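Local coordinates for probable chemoreceptor (Methyl-accepting chemotaxis) transmembrane protein (Rhizobium meliloti, PDB 6D8V), which probably acts as a transmembrane chemotaxis receptor that senses quaternary ammonium compounds, here binding 1,1-dimethyl-prolinium in its sensory domain, at residues 137-142 and 200-205; 149-154 and 169-174; 195-200 and 259-264. All coordinates share one frame; numbering follows the deposited sequence.

Contact 1: 137-142 and 200-205. With PBE (1,1-dimethyl-prolinium), chain C.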
ATOM      1  N   THR A 137       4.031  -2.282  -2.951  1.00 73.62           N
ATOM      2  CA  THR A 137       3.591  -2.754  -4.256  1.00 75.30           C
ATOM      3  C   THR A 137       2.796  -1.695  -5.011  1.00 65.34           C
ATOM      4  O   THR A 137       2.200  -0.783  -4.437  1.00 68.92           O
ATOM      5  CB  THR A 137       2.723  -4.011  -4.124  1.00 72.45           C
ATOM      6  OG1 THR A 137       1.453  -3.660  -3.553  1.00 74.90           O
ATOM      7  CG2 THR A 137       3.401  -5.048  -3.250  1.00 67.74           C
ATOM      8  N   GLN A 138       2.790  -1.836  -6.326  1.00 73.64           N
ATOM      9  CA  GLN A 138       1.828  -1.110  -7.127  1.00 71.17           C
ATOM     10  C   GLN A 138       0.431  -1.602  -6.768  1.00 74.46           C
ATOM     11  O   GLN A 138       0.251  -2.755  -6.361  1.00 67.12           O
ATOM     12  CB  GLN A 138       2.088  -1.295  -8.624  1.00 83.63           C
ATOM     13  CG  GLN A 138       3.330  -0.580  -9.147  1.00101.33           C
ATOM     14  CD  GLN A 138       3.185   0.932  -9.168  1.00100.33           C
ATOM     15  OE1 GLN A 138       2.091   1.466  -8.992  1.00103.60           O
ATOM     16  NE2 GLN A 138       4.293   1.630  -9.383  1.00 94.05           N
ATOM     17  N   PRO A 139      -0.572  -0.741  -6.900  1.00 70.63           N
ATOM     18  CA  PRO A 139      -1.925  -1.140  -6.515  1.00 55.35           C
ATOM     19  C   PRO A 139      -2.381  -2.363  -7.296  1.00 71.70           C
ATOM     20  O   PRO A 139      -2.228  -2.435  -8.520  1.00 67.92           O
ATOM     21  CB  PRO A 139      -2.763   0.105  -6.830  1.00 66.24           C
ATOM     22  CG  PRO A 139      -1.964   0.871  -7.796  1.00 66.34           C
ATOM     23  CD  PRO A 139      -0.535   0.617  -7.461  1.00 74.02           C
ATOM     24  N   TYR A 140      -2.932  -3.333  -6.569  1.00 62.49           N
ATOM     25  CA  TYR A 140      -3.364  -4.584  -7.173  1.00 60.41           C
ATOM     26  C   TYR A 140      -4.624  -5.058  -6.468  1.00 78.82           C
ATOM     27  O   TYR A 140      -4.886  -4.698  -5.313  1.00 89.11           O
ATOM     28  CB  TYR A 140      -2.278  -5.665  -7.100  1.00 72.20           C
ATOM     29  CG  TYR A 140      -2.063  -6.193  -5.697  1.00 83.21           C
ATOM     30  CD1 TYR A 140      -1.288  -5.492  -4.783  1.00 83.78           C
ATOM     31  CD2 TYR A 140      -2.645  -7.383  -5.282  1.00 87.11           C
ATOM     32  CE1 TYR A 140      -1.095  -5.956  -3.502  1.00 77.88           C
ATOM     33  CE2 TYR A 140      -2.456  -7.860  -4.001  1.00 77.86           C
ATOM     34  CZ  TYR A 140      -1.681  -7.144  -3.113  1.00 75.49           C
ATOM     35  OH  TYR A 140      -1.489  -7.614  -1.829  1.00 64.58           O
ATOM     36  N   LEU A 141      -5.399  -5.868  -7.184  1.00 72.54           N
ATOM     37  CA  LEU A 141      -6.609  -6.454  -6.632  1.00 73.06           C
ATOM     38  C   LEU A 141      -6.257  -7.698  -5.827  1.00 79.85           C
ATOM     39  O   LEU A 141      -5.740  -8.673  -6.379  1.00 83.72           O
ATOM     40  CB  LEU A 141      -7.587  -6.806  -7.754  1.00 64.54           C
ATOM     41  CG  LEU A 141      -8.744  -7.710  -7.332  1.00 74.42           C
ATOM     42  CD1 LEU A 141      -9.608  -7.014  -6.289  1.00 76.14           C
ATOM     43  CD2 LEU A 141      -9.601  -8.181  -8.501  1.00 69.17           C
ATOM     44  N   ALA A 142      -6.552  -7.668  -4.529  1.00 80.52           N
ATOM     45  CA  ALA A 142      -6.225  -8.759  -3.617  1.00 85.34           C
ATOM     46  C   ALA A 142      -7.148  -9.962  -3.816  1.00 87.45           C
ATOM     47  O   ALA A 142      -8.344  -9.810  -4.083  1.00 79.80           O
ATOM     48  CB  ALA A 142      -6.312  -8.278  -2.169  1.00 85.40           C
ATOM     49  N   LYS A 200       0.273   5.222 -11.403  1.00 82.38           N
ATOM     50  CA  LYS A 200      -1.032   4.581 -11.359  1.00 72.27           C
ATOM     51  C   LYS A 200      -1.915   5.302 -10.341  1.00 70.15           C
ATOM     52  O   LYS A 200      -1.421   5.881  -9.364  1.00 71.15           O
ATOM     53  CB  LYS A 200      -0.891   3.100 -10.982  1.00 66.52           C
ATOM     54  CG  LYS A 200       0.151   2.297 -11.758  1.00 63.74           C
ATOM     55  CD  LYS A 200      -0.512   1.414 -12.801  1.00 82.67           C
ATOM     56  CE  LYS A 200       0.362   0.227 -13.210  1.00 77.95           C
ATOM     57  NZ  LYS A 200       0.731  -0.639 -12.045  1.00 90.04           N
ATOM     58  N   TRP A 201      -3.233   5.255 -10.571  1.00 58.29           N
ATOM     59  CA  TRP A 201      -4.197   5.925  -9.699  1.00 54.97           C
ATOM     60  C   TRP A 201      -4.371   5.134  -8.406  1.00 63.03           C
ATOM     61  O   TRP A 201      -4.799   3.973  -8.439  1.00 82.77           O
ATOM     62  CB  TRP A 201      -5.545   6.087 -10.392  1.00 58.14           C
ATOM     63  CG  TRP A 201      -5.620   7.152 -11.444  1.00 74.76           C
ATOM     64  CD1 TRP A 201      -5.436   6.990 -12.794  1.00 73.05           C
ATOM     65  CD2 TRP A 201      -5.946   8.538 -11.249  1.00 76.73           C
ATOM     66  NE1 TRP A 201      -5.622   8.191 -13.449  1.00 76.64           N
ATOM     67  CE2 TRP A 201      -5.930   9.156 -12.525  1.00 82.69           C
ATOM     68  CE3 TRP A 201      -6.247   9.315 -10.126  1.00 56.23           C
ATOM     69  CZ2 TRP A 201      -6.199  10.517 -12.701  1.00 58.64           C
ATOM     70  CZ3 TRP A 201      -6.518  10.668 -10.307  1.00 69.08           C
ATOM     71  CH2 TRP A 201      -6.494  11.251 -11.585  1.00 64.54           C
ATOM     72  N   LEU A 202      -4.045   5.772  -7.268  1.00 70.55           N
ATOM     73  CA  LEU A 202      -4.289   5.241  -5.930  1.00 53.31           C
ATOM     74  C   LEU A 202      -5.562   5.810  -5.322  1.00 59.77           C
ATOM     75  O   LEU A 202      -6.270   5.109  -4.585  1.00 65.68           O
ATOM     76  CB  LEU A 202      -3.100   5.545  -5.026  1.00 55.76           C
ATOM     77  CG  LEU A 202      -1.841   4.743  -5.293  1.00 55.63           C
ATOM     78  CD1 LEU A 202      -0.782   5.084  -4.276  1.00 54.82           C
ATOM     79  CD2 LEU A 202      -2.171   3.270  -5.242  1.00 68.31           C
ATOM     80  N   ALA A 203      -5.840   7.079  -5.616  1.00 61.27           N
ATOM     81  CA  ALA A 203      -7.075   7.746  -5.222  1.00 58.34           C
ATOM     82  C   ALA A 203      -7.449   8.663  -6.367  1.00 55.64           C
ATOM     83  O   ALA A 203      -6.672   9.561  -6.710  1.00 61.15           O
ATOM     84  CB  ALA A 203      -6.905   8.530  -3.909  1.00 49.68           C
ATOM     85  N   ALA A 204      -8.617   8.424  -6.960  1.00 59.17           N
ATOM     86  CA  ALA A 204      -9.020   8.983  -8.238  1.00 55.03           C
ATOM     87  C   ALA A 204     -10.378   9.653  -8.133  1.00 57.16           C
ATOM     88  O   ALA A 204     -11.065   9.534  -7.119  1.00 77.29           O
ATOM     89  CB  ALA A 204      -9.076   7.886  -9.313  1.00 65.13           C
ATOM     90  N   PRO A 205     -10.779  10.388  -9.172  1.00 58.98           N
ATOM     91  CA  PRO A 205     -12.135  10.962  -9.190  1.00 69.91           C
ATOM     92  C   PRO A 205     -13.225   9.908  -9.288  1.00 79.03           C
ATOM     93  O   PRO A 205     -14.152   9.896  -8.476  1.00 95.29           O
ATOM     94  CB  PRO A 205     -12.139  11.859 -10.435  1.00 62.42           C
ATOM     95  CG  PRO A 205     -10.729  12.122 -10.752  1.00 61.01           C
ATOM     96  CD  PRO A 205      -9.893  10.995 -10.182  1.00 58.49           C
TER
HETATM   97  N   PBE C 402      -2.624 -10.711   0.199  1.00102.12           N
HETATM   98  CD  PBE C 402      -1.349 -10.462   0.339  1.00 91.91           C
HETATM   99  CA  PBE C 402      -2.749 -10.792  -1.314  1.00106.11           C
HETATM  100  CB  PBE C 402      -1.475 -11.650  -1.692  1.00111.80           C
HETATM  101  CG  PBE C 402      -0.608 -11.343  -0.827  1.00 95.38           C
HETATM  102  CE  PBE C 402      -2.962 -11.989   0.862  1.00110.08           C
HETATM  103  CF  PBE C 402      -3.433  -9.600   0.736  1.00 91.79           C
HETATM  104  C   PBE C 402      -3.962 -11.380  -1.833  1.00 93.14           C
HETATM  105  O   PBE C 402      -3.989 -11.781  -3.030  1.00 98.64           O
HETATM  106  OXT PBE C 402      -4.999 -11.474  -1.124  1.00 97.76           O

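Contact 2: 149-154 and 169-174. With PBE (1,1-dimethyl-prolinium), chain C.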
ATOM      1  N   THR A 149     -11.033  -6.421  -3.182  1.00 96.18           N
ATOM      2  CA  THR A 149     -10.684  -5.076  -2.754  1.00 93.25           C
ATOM      3  C   THR A 149      -9.309  -4.715  -3.297  1.00 76.57           C
ATOM      4  O   THR A 149      -8.385  -5.529  -3.266  1.00 64.67           O
ATOM      5  CB  THR A 149     -10.709  -4.948  -1.221  1.00 85.01           C
ATOM      6  OG1 THR A 149     -10.001  -6.043  -0.638  1.00 74.93           O
ATOM      7  CG2 THR A 149     -12.140  -4.946  -0.696  1.00 89.96           C
ATOM      8  N   THR A 150      -9.182  -3.484  -3.777  1.00 75.54           N
ATOM      9  CA  THR A 150      -7.929  -2.993  -4.337  1.00 80.46           C
ATOM     10  C   THR A 150      -7.062  -2.377  -3.240  1.00 80.85           C
ATOM     11  O   THR A 150      -7.504  -1.483  -2.514  1.00 82.72           O
ATOM     12  CB  THR A 150      -8.218  -1.970  -5.433  1.00 68.72           C
ATOM     13  OG1 THR A 150      -9.086  -0.956  -4.911  1.00 74.98           O
ATOM     14  CG2 THR A 150      -8.908  -2.637  -6.600  1.00 71.15           C
ATOM     15  N   MET A 151      -5.828  -2.854  -3.126  1.00 63.74           N
ATOM     16  CA  MET A 151      -4.970  -2.476  -2.013  1.00 62.92           C
ATOM     17  C   MET A 151      -3.524  -2.402  -2.485  1.00 75.97           C
ATOM     18  O   MET A 151      -3.160  -2.937  -3.538  1.00 82.47           O
ATOM     19  CB  MET A 151      -5.067  -3.487  -0.870  1.00 53.70           C
ATOM     20  CG  MET A 151      -4.591  -4.859  -1.309  1.00 55.69           C
ATOM     21  SD  MET A 151      -4.702  -6.125  -0.055  1.00 72.01           S
ATOM     22  CE  MET A 151      -6.443  -6.054   0.365  1.00 77.73           C
ATOM     23  N   THR A 152      -2.702  -1.729  -1.682  1.00 62.28           N
ATOM     24  CA  THR A 152      -1.254  -1.749  -1.801  1.00 64.14           C
ATOM     25  C   THR A 152      -0.677  -2.466  -0.588  1.00 66.62           C
ATOM     26  O   THR A 152      -1.237  -2.391   0.510  1.00 63.42           O
ATOM     27  CB  THR A 152      -0.684  -0.327  -1.880  1.00 54.81           C
ATOM     28  OG1 THR A 152       0.723  -0.393  -2.143  1.00 72.40           O
ATOM     29  CG2 THR A 152      -0.909   0.400  -0.568  1.00 75.66           C
ATOM     30  N   SER A 153       0.452  -3.152  -0.778  1.00 58.51           N
ATOM     31  CA  SER A 153       1.003  -4.006   0.266  1.00 62.19           C
ATOM     32  C   SER A 153       2.431  -3.610   0.615  1.00 66.58           C
ATOM     33  O   SER A 153       3.274  -3.437  -0.273  1.00 70.99           O
ATOM     34  CB  SER A 153       0.948  -5.471  -0.151  1.00 70.18           C
ATOM     35  OG  SER A 153      -0.378  -5.939  -0.111  1.00 78.86           O
ATOM     36  N   ILE A 154       2.691  -3.487   1.912  1.00 55.70           N
ATOM     37  CA  ILE A 154       4.023  -3.258   2.452  1.00 63.47           C
ATOM     38  C   ILE A 154       4.530  -4.600   2.959  1.00 69.64           C
ATOM     39  O   ILE A 154       3.947  -5.191   3.875  1.00 71.87           O
ATOM     40  CB  ILE A 154       3.998  -2.194   3.556  1.00 54.75           C
ATOM     41  CG1 ILE A 154       3.568  -0.859   2.952  1.00 62.63           C
ATOM     42  CG2 ILE A 154       5.354  -2.052   4.216  1.00 51.74           C
ATOM     43  CD1 ILE A 154       3.412   0.247   3.962  1.00 62.70           C
ATOM     44  N   GLY A 169       3.777  -9.116   5.387  1.00 80.85           N
ATOM     45  CA  GLY A 169       3.423  -7.774   4.962  1.00 64.61           C
ATOM     46  C   GLY A 169       2.089  -7.323   5.520  1.00 61.65           C
ATOM     47  O   GLY A 169       1.357  -8.084   6.153  1.00 72.99           O
ATOM     48  N   VAL A 170       1.773  -6.063   5.241  1.00 57.39           N
ATOM     49  CA  VAL A 170       0.575  -5.385   5.716  1.00 66.30           C
ATOM     50  C   VAL A 170      -0.092  -4.713   4.519  1.00 68.92           C
ATOM     51  O   VAL A 170       0.573  -4.380   3.530  1.00 72.31           O
ATOM     52  CB  VAL A 170       0.957  -4.361   6.812  1.00 66.60           C
ATOM     53  CG1 VAL A 170      -0.196  -3.440   7.154  1.00 75.89           C
ATOM     54  CG2 VAL A 170       1.447  -5.092   8.040  1.00 56.89           C
ATOM     55  N   ASP A 171      -1.409  -4.503   4.597  1.00 58.53           N
ATOM     56  CA  ASP A 171      -2.153  -3.975   3.451  1.00 70.04           C
ATOM     57  C   ASP A 171      -2.808  -2.641   3.766  1.00 70.82           C
ATOM     58  O   ASP A 171      -3.265  -2.409   4.886  1.00 83.39           O
ATOM     59  CB  ASP A 171      -3.238  -4.949   2.957  1.00 55.65           C
ATOM     60  CG  ASP A 171      -2.674  -6.288   2.571  1.00 69.42           C
ATOM     61  OD1 ASP A 171      -1.473  -6.356   2.203  1.00 77.06           O
ATOM     62  OD2 ASP A 171      -3.428  -7.277   2.644  1.00 82.42           O
ATOM     63  N   ILE A 172      -2.848  -1.772   2.761  1.00 65.44           N
ATOM     64  CA  ILE A 172      -3.580  -0.515   2.803  1.00 61.75           C
ATOM     65  C   ILE A 172      -4.589  -0.561   1.671  1.00 69.20           C
ATOM     66  O   ILE A 172      -4.207  -0.594   0.492  1.00 60.67           O
ATOM     67  CB  ILE A 172      -2.656   0.702   2.652  1.00 49.27           C
ATOM     68  CG1 ILE A 172      -1.525   0.662   3.686  1.00 71.62           C
ATOM     69  CG2 ILE A 172      -3.454   1.983   2.787  1.00 52.00           C
ATOM     70  CD1 ILE A 172      -0.605   1.872   3.636  1.00 67.14           C
ATOM     71  N   SER A 173      -5.870  -0.592   2.022  1.00 73.48           N
ATOM     72  CA  SER A 173      -6.908  -0.606   1.008  1.00 68.24           C
ATOM     73  C   SER A 173      -6.944   0.734   0.291  1.00 67.19           C
ATOM     74  O   SER A 173      -6.730   1.790   0.895  1.00 54.04           O
ATOM     75  CB  SER A 173      -8.264  -0.906   1.637  1.00 62.80           C
ATOM     76  OG  SER A 173      -8.816   0.244   2.246  1.00 56.52           O
ATOM     77  N   LEU A 174      -7.200   0.692  -1.016  1.00 62.05           N
ATOM     78  CA  LEU A 174      -7.290   1.938  -1.757  1.00 56.60           C
ATOM     79  C   LEU A 174      -8.415   2.820  -1.236  1.00 62.16           C
ATOM     80  O   LEU A 174      -8.383   4.041  -1.437  1.00 65.48           O
ATOM     81  CB  LEU A 174      -7.466   1.648  -3.244  1.00 51.83           C
ATOM     82  CG  LEU A 174      -6.218   1.679  -4.132  1.00 64.27           C
ATOM     83  CD1 LEU A 174      -5.022   1.116  -3.418  1.00 52.88           C
ATOM     84  CD2 LEU A 174      -6.478   0.895  -5.417  1.00 64.27           C
TER
HETATM   85  N   PBE C 402      -2.624 -10.711   0.199  1.00102.12           N
HETATM   86  CD  PBE C 402      -1.349 -10.462   0.339  1.00 91.91           C
HETATM   87  CA  PBE C 402      -2.749 -10.792  -1.314  1.00106.11           C
HETATM   88  CB  PBE C 402      -1.475 -11.650  -1.692  1.00111.80           C
HETATM   89  CG  PBE C 402      -0.608 -11.343  -0.827  1.00 95.38           C
HETATM   90  CE  PBE C 402      -2.962 -11.989   0.862  1.00110.08           C
HETATM   91  CF  PBE C 402      -3.433  -9.600   0.736  1.00 91.79           C
HETATM   92  C   PBE C 402      -3.962 -11.380  -1.833  1.00 93.14           C
HETATM   93  O   PBE C 402      -3.989 -11.781  -3.030  1.00 98.64           O
HETATM   94  OXT PBE C 402      -4.999 -11.474  -1.124  1.00 97.76           O

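Contact 3: 195-200 and 259-264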
ATOM      1  N   LEU A 195      -1.238   9.460  -6.802  1.00 60.31           N
ATOM      2  CA  LEU A 195      -0.655   8.569  -7.797  1.00 63.55           C
ATOM      3  C   LEU A 195       0.433   7.716  -7.163  1.00 68.49           C
ATOM      4  O   LEU A 195       1.066   8.110  -6.180  1.00 70.31           O
ATOM      5  CB  LEU A 195      -0.066   9.351  -8.980  1.00 60.41           C
ATOM      6  CG  LEU A 195      -1.070   9.995  -9.931  1.00 56.59           C
ATOM      7  CD1 LEU A 195      -0.405  10.500 -11.202  1.00 56.20           C
ATOM      8  CD2 LEU A 195      -2.161   8.991 -10.254  1.00 65.01           C
ATOM      9  N   SER A 196       0.655   6.538  -7.747  1.00 76.59           N
ATOM     10  CA  SER A 196       1.611   5.582  -7.206  1.00 73.69           C
ATOM     11  C   SER A 196       3.021   5.861  -7.722  1.00 77.51           C
ATOM     12  O   SER A 196       3.286   6.857  -8.402  1.00 63.44           O
ATOM     13  CB  SER A 196       1.203   4.154  -7.555  1.00 72.52           C
ATOM     14  OG  SER A 196       1.540   3.853  -8.902  1.00 73.08           O
ATOM     15  N   GLN A 197       3.931   4.936  -7.407  1.00 85.95           N
ATOM     16  CA  GLN A 197       5.329   5.022  -7.816  1.00 70.44           C
ATOM     17  C   GLN A 197       5.493   5.178  -9.325  1.00 75.89           C
ATOM     18  O   GLN A 197       6.476   5.772  -9.787  1.00 59.92           O
ATOM     19  CB  GLN A 197       6.056   3.764  -7.349  1.00 61.05           C
ATOM     20  CG  GLN A 197       5.738   3.357  -5.917  1.00 75.93           C
ATOM     21  CD  GLN A 197       4.638   2.317  -5.812  1.00 79.02           C
ATOM     22  OE1 GLN A 197       3.475   2.649  -5.568  1.00100.78           O
ATOM     23  NE2 GLN A 197       5.005   1.045  -5.973  1.00 77.78           N
ATOM     24  N   SER A 198       4.573   4.614 -10.107  1.00 77.68           N
ATOM     25  CA  SER A 198       4.656   4.650 -11.559  1.00 71.57           C
ATOM     26  C   SER A 198       3.559   5.504 -12.173  1.00 74.71           C
ATOM     27  O   SER A 198       3.361   5.467 -13.396  1.00 83.33           O
ATOM     28  CB  SER A 198       4.606   3.232 -12.125  1.00 76.73           C
ATOM     29  OG  SER A 198       3.417   2.570 -11.737  1.00 85.87           O
ATOM     30  N   GLY A 199       2.841   6.272 -11.356  1.00 75.87           N
ATOM     31  CA  GLY A 199       1.771   7.096 -11.869  1.00 77.90           C
ATOM     32  C   GLY A 199       0.438   6.393 -12.008  1.00 77.63           C
ATOM     33  O   GLY A 199      -0.448   6.911 -12.692  1.00 70.35           O
ATOM     34  N   LYS A 200       0.273   5.222 -11.403  1.00 82.38           N
ATOM     35  CA  LYS A 200      -1.032   4.581 -11.359  1.00 72.27           C
ATOM     36  C   LYS A 200      -1.915   5.302 -10.341  1.00 70.15           C
ATOM     37  O   LYS A 200      -1.421   5.881  -9.364  1.00 71.15           O
ATOM     38  CB  LYS A 200      -0.891   3.100 -10.982  1.00 66.52           C
ATOM     39  CG  LYS A 200       0.151   2.297 -11.758  1.00 63.74           C
ATOM     40  CD  LYS A 200      -0.512   1.414 -12.801  1.00 82.67           C
ATOM     41  CE  LYS A 200       0.362   0.227 -13.210  1.00 77.95           C
ATOM     42  NZ  LYS A 200       0.731  -0.639 -12.045  1.00 90.04           N
ATOM     43  N   ALA A 259      10.257   4.088  -2.240  1.00 78.01           N
ATOM     44  CA  ALA A 259       9.296   4.491  -3.256  1.00 69.02           C
ATOM     45  C   ALA A 259       8.820   5.900  -2.943  1.00 66.18           C
ATOM     46  O   ALA A 259       9.010   6.406  -1.837  1.00 67.43           O
ATOM     47  CB  ALA A 259       8.103   3.536  -3.333  1.00 59.46           C
ATOM     48  N   GLN A 260       8.206   6.529  -3.937  1.00 68.36           N
ATOM     49  CA  GLN A 260       7.569   7.819  -3.754  1.00 64.36           C
ATOM     50  C   GLN A 260       6.188   7.791  -4.394  1.00 65.96           C
ATOM     51  O   GLN A 260       5.911   6.998  -5.296  1.00 58.21           O
ATOM     52  CB  GLN A 260       8.402   8.948  -4.354  1.00 62.52           C
ATOM     53  CG  GLN A 260       8.704   8.779  -5.824  1.00 79.01           C
ATOM     54  CD  GLN A 260       9.344  10.010  -6.411  1.00 88.09           C
ATOM     55  OE1 GLN A 260       9.715  10.930  -5.684  1.00 97.64           O
ATOM     56  NE2 GLN A 260       9.471  10.043  -7.732  1.00 89.18           N
ATOM     57  N   TRP A 261       5.321   8.671  -3.907  1.00 60.90           N
ATOM     58  CA  TRP A 261       3.986   8.848  -4.451  1.00 60.64           C
ATOM     59  C   TRP A 261       3.776  10.297  -4.871  1.00 59.71           C
ATOM     60  O   TRP A 261       4.505  11.202  -4.455  1.00 72.99           O
ATOM     61  CB  TRP A 261       2.913   8.461  -3.436  1.00 62.78           C
ATOM     62  CG  TRP A 261       2.788   6.989  -3.217  1.00 64.17           C
ATOM     63  CD1 TRP A 261       3.449   5.995  -3.877  1.00 65.87           C
ATOM     64  CD2 TRP A 261       1.939   6.342  -2.267  1.00 62.12           C
ATOM     65  NE1 TRP A 261       3.061   4.765  -3.395  1.00 58.57           N
ATOM     66  CE2 TRP A 261       2.136   4.954  -2.404  1.00 54.43           C
ATOM     67  CE3 TRP A 261       1.033   6.806  -1.307  1.00 63.22           C
ATOM     68  CZ2 TRP A 261       1.464   4.026  -1.619  1.00 49.07           C
ATOM     69  CZ3 TRP A 261       0.362   5.882  -0.528  1.00 52.28           C
ATOM     70  CH2 TRP A 261       0.578   4.506  -0.693  1.00 52.18           C
ATOM     71  N   LEU A 262       2.755  10.510  -5.693  1.00 57.96           N
ATOM     72  CA  LEU A 262       2.332  11.840  -6.105  1.00 62.82           C
ATOM     73  C   LEU A 262       1.034  12.194  -5.396  1.00 64.41           C
ATOM     74  O   LEU A 262       0.057  11.439  -5.450  1.00 68.41           O
ATOM     75  CB  LEU A 262       2.115  11.932  -7.621  1.00 68.17           C
ATOM     76  CG  LEU A 262       3.316  11.796  -8.529  1.00 72.91           C
ATOM     77  CD1 LEU A 262       4.492  12.553  -7.935  1.00 74.10           C
ATOM     78  CD2 LEU A 262       3.648  10.332  -8.725  1.00 86.33           C
ATOM     79  N   VAL A 263       1.032  13.331  -4.737  1.00 65.42           N
ATOM     80  CA  VAL A 263      -0.200  14.005  -4.376  1.00 51.08           C
ATOM     81  C   VAL A 263      -0.611  14.844  -5.573  1.00 62.82           C
ATOM     82  O   VAL A 263       0.219  15.529  -6.182  1.00 65.22           O
ATOM     83  CB  VAL A 263      -0.006  14.871  -3.119  1.00 58.89           C
ATOM     84  CG1 VAL A 263      -1.259  15.645  -2.802  1.00 59.68           C
ATOM     85  CG2 VAL A 263       0.385  13.999  -1.938  1.00 71.05           C
ATOM     86  N   LEU A 264      -1.872  14.745  -5.950  1.00 61.30           N
ATOM     87  CA  LEU A 264      -2.458  15.622  -6.947  1.00 69.70           C
ATOM     88  C   LEU A 264      -3.461  16.502  -6.230  1.00 60.25           C
ATOM     89  O   LEU A 264      -4.321  16.005  -5.496  1.00 70.22           O
ATOM     90  CB  LEU A 264      -3.164  14.843  -8.058  1.00 73.58           C
ATOM     91  CG  LEU A 264      -2.419  13.725  -8.773  1.00 61.30           C
ATOM     92  CD1 LEU A 264      -3.326  13.154  -9.848  1.00 64.97           C
ATOM     93  CD2 LEU A 264      -1.122  14.241  -9.370  1.00 54.63           C
TER

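Contact 1: 137-142 and 200-205
The flat amide of Gln-138 meets Lys-200 through its oxygen, OE1, which lies 3.5 Å from CG of the lysine. Tyr-140 points away from 200-205, and its ring meets Gln-138 O and the ligand atom CA of 1,1-dimethyl-prolinium at its edge, near the ring plane. A chi1 of 71°, with CG between the backbone N and the carbonyl carbon, sets the ring edge-on to the ligand. Tyr-140 OH makes a van der Waals approach of 3.5 Å to CA of 1,1-dimethyl-prolinium and is hydrogen-bonded to Ser-153 OG. Ala-142 belongs to the same pocket. The Trp-201 ring has Ala-203 O at its edge.

The segments meet by van der Waals contact, without a hydrogen bond between them. Pro-139 CG stands 3.5 Å from Leu-202 CD2, the two side chains meeting at about a right angle, and lies 4.0 Å from Lys-200 CB. Bends at chi2 (-103°) and chi4 (58°) steer the lysine along the glutamine, bringing Lys-200 NZ to 3.7 Å from Gln-138 CB. Gln-138 OE1 is instead engaged by the hydroxyl of Ser-196.

The contact thus joins the ligand-binding module, of the Cache clan, to the loop after strand 191-195. Leu-174 of helix 174-183 packs on both Pro-139 and Leu-202, while strand 140-142 pairs antiparallel with strand 149-160 and Trp-201 leans on Tyr-193 and Leu-195 of strand 191-195.

Contact 2: 149-154 and 169-174
Backbone hydrogen bonds between Thr-152 and Ile-172 fix the register: Thr-152 N gives to Ile-172 O at 2.9 Å, and Ile-172 N returns to Thr-152 O with an N-H...O angle of 173°. Ile-154 N to Val-170 O continues the pattern, and Leu-174 N to Thr-150 O (2.7 Å) ends it.

Among polar side chains, Ser-153 OG donates to Asp-171 OD1 at 2.6 Å from above the carboxylate plane, about 49° out of it; OD1 also accepts from Trp-72 NE1, so two donors hold this oxygen. Ser-173 is the N-cap of helix 174-183, its OG accepting from Ala-176 N. The strands form a beta hairpin, 149-160 with 163-173, within the Cache-type sensor domain. Met-151 and Asp-171 line its ligand pocket, with Ser-153 a second-shell partner of Asp-171. Asp-171 OD2 lies 3.0 Å from the N-methyl carbon CF of 1,1-dimethyl-prolinium, so its charge probably balances the quaternary cation.

The Met-151 side chain crosses that of Asp-171 obliquely, SD 3.2 Å from Asp-171 OD2. Met-151 SD is also 3.8 Å from CF of 1,1-dimethyl-prolinium. On the other face Thr-152 CG2 lies 3.7 Å from Ile-172 CB, and Ile-154 and Ile-172 rest on helix 2-45.

Contact 3: 195-200 and 259-264
An antiparallel edge pairing joins Leu-195, at the end of outermost strand 191-195, to Leu-262 of strand 259-268, and a type I turn from Ser-196 to Gly-199 follows it. Leu-195 N donates to Leu-262 O at 2.7 Å, and Leu-262 N donates back to Leu-195 O at 3.0 Å; their CB atoms are 3.6 Å apart on the same face of the four-stranded sheet. Leu-264 extends this apolar patch, its CD1 reaching Leu-195 CG at 3.9 Å.

The turn brings Gln-197 beside Trp-261, the amide and indole planes 38° apart. Trp-261 NE1 donates to Gln-197 OE1 over 3.1 Å; the bond is bent (140° at the hydrogen), and the donor stands above the carbonyl plane. The Gln-197 chain bends at chi2 (95°), turning its amide toward the indole, and Gln-197 CG packs on Ala-259 CB (3.5 Å). A leucine in place of Trp-261 lacks the indole N-H, and would probably leave the Gln-197 amide without this donor and freer to turn.

Around the contact, Trp-261 packs on Phe-252 of strand 243-254 and Leu-194 of strand 191-195, and also on Ile-22 of the long helix 2-45, while Leu-262 touches Pro-251.

After helix 2-45 and two short helices, the chain enters the seven-stranded, ligand-binding sheet. Contact 1 opens at 137-142 and closes only at 200-205, past strand 191-195. Nested inside that loop, contact 2 closes the short hairpin between 149-154 and 169-174; Thr-137 O and Thr-152 OG1 link the two, and both reach 1,1-dimethyl-prolinium. Contact 3 opens at 195-200, before contact 1 has closed, and closes at 259-264, so these two cross and share Lys-200. Contacts 2 and 3 follow in series, their centres about 15 Å apart. Contacts 1 and 3 tie the ligand-binding sheet, through the 195-205 loop, to the four-stranded sheet, consistent with a double-Cache sensory domain, while contact 2 stays within the former.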